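Local atomic coordinates of diaminobutyrate-pyruvate transaminase and L-2,4-diaminobutyrate decarboxylase (Vibrio parahaemolyticus, PDB entry 2QMA), a protein that probably binds pyridoxal 5'-phosphate and, through its C-terminal decarboxylase-like domain, probably cleaves a carbon-carbon bond of its amino-acid substrate. Residues V52-D60 with A449-L457. Numbering follows the deposited sequence.
Sequences VNAPYSGMD and ALTRGIAVL
The phenol ring of Y56 turns its edge to the end of helix 438-452: T451 O and the CA of G453 lie near the ring plane, while L450 O approaches CD2 obliquely at 3.5 Å. On one face, offset toward the rim, sit G58 N and S57 OG, because the chain curls back over its own tyrosine. The ring stands here because CG is anti to the backbone N (chi1 174°), and its hydroxyl gives a hydrogen bond to M59 O, tilted 32° from that carbonyl's plane. W132 of the second subunit meets the same ring edge-to-face, which places the contact beside the dimer interface.

Helix 438-452 stops in a Schellman motif, in which G453 takes a positive phi and G453 N and I454 N bond back to L450 O and A449 O. Glycine suits this place twice over: it accepts the left-handed backbone, and the bare CA of G453 comes within 3.2 Å of Y56 O in a CA-H...O contact, where a CB would clash with that oxygen. G58, also at positive phi, brings its CA 3.4 Å from T451 O in the same way. Beyond the turn, the P55 ring lays CD 3.3 Å from G453 O and rests CB on CG2 of V456, 3.7 Å away; the rigid, apolar proline fits this buried spot beside a beta-branched valine.

Direct contact between the loop that follows helix 32-51 and the end of helix 438-452 is thus made by C-H groups against carbonyl oxygens and by apolar touching. Water 1 probably bridges G58 O and T451 O, though its short separation from T451 O makes the detail doubtful. Such carbonyls at a helix C-terminus carry partial negative charge, which probably favours the weakly polarised C-H groups of glycine, proline and the tyrosine ring as neighbours.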
loop_
_atom_site.group_PDB
_atom_site.type_symbol
_atom_site.label_atom_id
_atom_site.label_comp_id
_atom_site.label_asym_id
_atom_site.label_seq_id
_atom_site.Cartn_x
_atom_site.Cartn_y
_atom_site.Cartn_z
ATOM N N VAL A 52 -21.602 -0.965 -19.783
ATOM C CA VAL A 52 -21.731 -1.952 -18.715
ATOM C C VAL A 52 -23.186 -2.152 -18.349
ATOM O O VAL A 52 -23.909 -1.195 -18.076
ATOM C CB VAL A 52 -20.975 -1.556 -17.415
ATOM C CG1 VAL A 52 -21.429 -2.423 -16.261
ATOM C CG2 VAL A 52 -19.474 -1.668 -17.603
ATOM N N ASN A 53 -23.612 -3.401 -18.305
ATOM C CA ASN A 53 -25.018 -3.667 -18.021
ATOM C C ASN A 53 -25.221 -4.764 -16.968
ATOM O O ASN A 53 -26.350 -5.133 -16.644
ATOM C CB ASN A 53 -25.755 -3.932 -19.337
ATOM C CG ASN A 53 -25.580 -5.357 -19.855
ATOM O OD1 ASN A 53 -24.494 -5.944 -19.787
ATOM N ND2 ASN A 53 -26.668 -5.918 -20.387
ATOM N N ALA A 54 -24.094 -5.241 -16.426
ATOM C CA ALA A 54 -24.052 -6.278 -15.398
ATOM C C ALA A 54 -22.844 -6.049 -14.468
ATOM O O ALA A 54 -21.920 -5.298 -14.823
ATOM C CB ALA A 54 -23.992 -7.670 -16.041
ATOM N N PRO A 55 -22.865 -6.657 -13.259
ATOM C CA PRO A 55 -21.672 -6.613 -12.376
ATOM C C PRO A 55 -20.412 -7.196 -13.040
ATOM O O PRO A 55 -19.302 -6.695 -12.808
ATOM C CB PRO A 55 -22.046 -7.500 -11.196
ATOM C CG PRO A 55 -23.442 -7.816 -11.314
ATOM C CD PRO A 55 -23.993 -7.368 -12.627
ATOM N N TYR A 56 -20.591 -8.270 -13.804
ATOM C CA TYR A 56 -19.496 -8.926 -14.554
ATOM C C TYR A 56 -19.948 -9.280 -15.996
ATOM O O TYR A 56 -21.107 -9.662 -16.217
ATOM C CB TYR A 56 -18.971 -10.174 -13.795
ATOM C CG TYR A 56 -17.934 -10.958 -14.600
ATOM C CD1 TYR A 56 -16.723 -10.369 -14.992
ATOM C CD2 TYR A 56 -18.153 -12.288 -14.944
ATOM C CE1 TYR A 56 -15.764 -11.104 -15.756
ATOM C CE2 TYR A 56 -17.211 -13.030 -15.697
ATOM C CZ TYR A 56 -16.028 -12.430 -16.103
ATOM O OH TYR A 56 -15.119 -13.173 -16.837
ATOM N N SER A 57 -19.033 -9.177 -16.964
ATOM C CA SER A 57 -19.356 -9.403 -18.361
ATOM C C SER A 57 -19.858 -10.833 -18.661
ATOM O O SER A 57 -20.498 -11.064 -19.698
ATOM C CB SER A 57 -18.125 -9.076 -19.203
ATOM O OG SER A 57 -17.191 -10.140 -19.114
ATOM N N GLY A 58 -19.543 -11.787 -17.777
ATOM C CA GLY A 58 -19.881 -13.193 -17.980
ATOM C C GLY A 58 -18.938 -13.966 -18.913
ATOM O O GLY A 58 -19.133 -15.178 -19.137
HETATM N N MSE A 59 -17.916 -13.285 -19.441
HETATM C CA MSE A 59 -16.880 -13.933 -20.253
HETATM C C MSE A 59 -16.313 -15.149 -19.531
HETATM O O MSE A 59 -16.136 -15.118 -18.323
HETATM C CB MSE A 59 -15.751 -12.947 -20.577
HETATM C CG MSE A 59 -14.615 -13.581 -21.346
HETATM SE SE MSE A 59 -13.417 -12.256 -22.063
HETATM C CE MSE A 59 -14.484 -11.695 -23.578
ATOM N N ASP A 60 -16.067 -16.220 -20.274
ATOM C CA ASP A 60 -15.425 -17.409 -19.729
ATOM C C ASP A 60 -14.077 -17.002 -19.108
ATOM O O ASP A 60 -13.286 -16.327 -19.769
ATOM C CB ASP A 60 -15.218 -18.433 -20.856
ATOM C CG ASP A 60 -14.520 -19.702 -20.389
ATOM O OD1 ASP A 60 -15.013 -20.364 -19.442
ATOM O OD2 ASP A 60 -13.478 -20.043 -20.973
ATOM N N ALA A 449 -24.383 -17.313 -10.461
ATOM C CA ALA A 449 -24.696 -15.894 -10.570
ATOM C C ALA A 449 -23.423 -15.088 -10.884
ATOM O O ALA A 449 -23.442 -14.186 -11.733
ATOM C CB ALA A 449 -25.391 -15.372 -9.291
ATOM N N LEU A 450 -22.315 -15.448 -10.233
ATOM C CA LEU A 450 -21.019 -14.798 -10.501
ATOM C C LEU A 450 -20.506 -15.021 -11.951
ATOM O O LEU A 450 -20.186 -14.067 -12.679
ATOM C CB LEU A 450 -19.968 -15.292 -9.488
ATOM C CG LEU A 450 -18.513 -14.892 -9.786
ATOM C CD1 LEU A 450 -18.383 -13.421 -9.781
ATOM C CD2 LEU A 450 -17.587 -15.471 -8.748
ATOM N N THR A 451 -20.417 -16.279 -12.359
ATOM C CA THR A 451 -19.840 -16.601 -13.679
ATOM C C THR A 451 -20.715 -16.195 -14.883
ATOM O O THR A 451 -20.209 -15.940 -15.987
ATOM C CB THR A 451 -19.346 -18.077 -13.776
ATOM O OG1 THR A 451 -20.387 -18.991 -13.403
ATOM C CG2 THR A 451 -18.167 -18.289 -12.829
ATOM N N ARG A 452 -22.021 -16.099 -14.674
ATOM C CA ARG A 452 -22.874 -15.516 -15.716
ATOM C C ARG A 452 -22.869 -13.984 -15.652
ATOM O O ARG A 452 -23.278 -13.324 -16.589
ATOM C CB ARG A 452 -24.280 -16.059 -15.622
ATOM C CG ARG A 452 -24.273 -17.532 -15.841
ATOM C CD ARG A 452 -25.634 -18.092 -15.748
ATOM N NE ARG A 452 -25.562 -19.517 -15.446
ATOM C CZ ARG A 452 -26.613 -20.320 -15.515
ATOM N NH1 ARG A 452 -27.799 -19.821 -15.855
ATOM N NH2 ARG A 452 -26.480 -21.605 -15.226
ATOM N N GLY A 453 -22.370 -13.437 -14.541
ATOM C CA GLY A 453 -22.334 -11.989 -14.324
ATOM C C GLY A 453 -23.691 -11.378 -14.003
ATOM O O GLY A 453 -23.960 -10.212 -14.312
ATOM N N ILE A 454 -24.572 -12.191 -13.448
ATOM C CA ILE A 454 -25.899 -11.746 -13.049
ATOM C C ILE A 454 -25.810 -10.993 -11.716
ATOM O O ILE A 454 -26.421 -9.959 -11.535
ATOM C CB ILE A 454 -26.809 -12.957 -12.836
ATOM C CG1 ILE A 454 -27.047 -13.677 -14.166
ATOM C CG2 ILE A 454 -28.150 -12.523 -12.191
ATOM C CD1 ILE A 454 -27.560 -15.132 -13.934
ATOM N N ALA A 455 -25.035 -11.540 -10.794
ATOM C CA ALA A 455 -24.883 -10.935 -9.481
ATOM C C ALA A 455 -23.603 -11.433 -8.822
ATOM O O ALA A 455 -23.187 -12.598 -9.007
ATOM C CB ALA A 455 -26.089 -11.229 -8.583
ATOM N N VAL A 456 -23.005 -10.521 -8.060
ATOM C CA VAL A 456 -21.862 -10.816 -7.199
ATOM C C VAL A 456 -22.375 -10.893 -5.756
ATOM O O VAL A 456 -22.700 -9.870 -5.132
ATOM C CB VAL A 456 -20.707 -9.791 -7.349
ATOM C CG1 VAL A 456 -19.525 -10.219 -6.433
ATOM C CG2 VAL A 456 -20.241 -9.704 -8.848
ATOM N N LEU A 457 -22.470 -12.118 -5.246
ATOM C CA LEU A 457 -23.087 -12.386 -3.950
ATOM C C LEU A 457 -22.064 -12.980 -2.997
ATOM O O LEU A 457 -21.155 -13.680 -3.430
ATOM C CB LEU A 457 -24.223 -13.395 -4.098
ATOM C CG LEU A 457 -25.373 -12.942 -4.990
ATOM C CD1 LEU A 457 -26.399 -14.055 -5.164
ATOM C CD2 LEU A 457 -25.992 -11.628 -4.443
HETATM O O HOH W 1 -18.271 -16.946 -17.285
#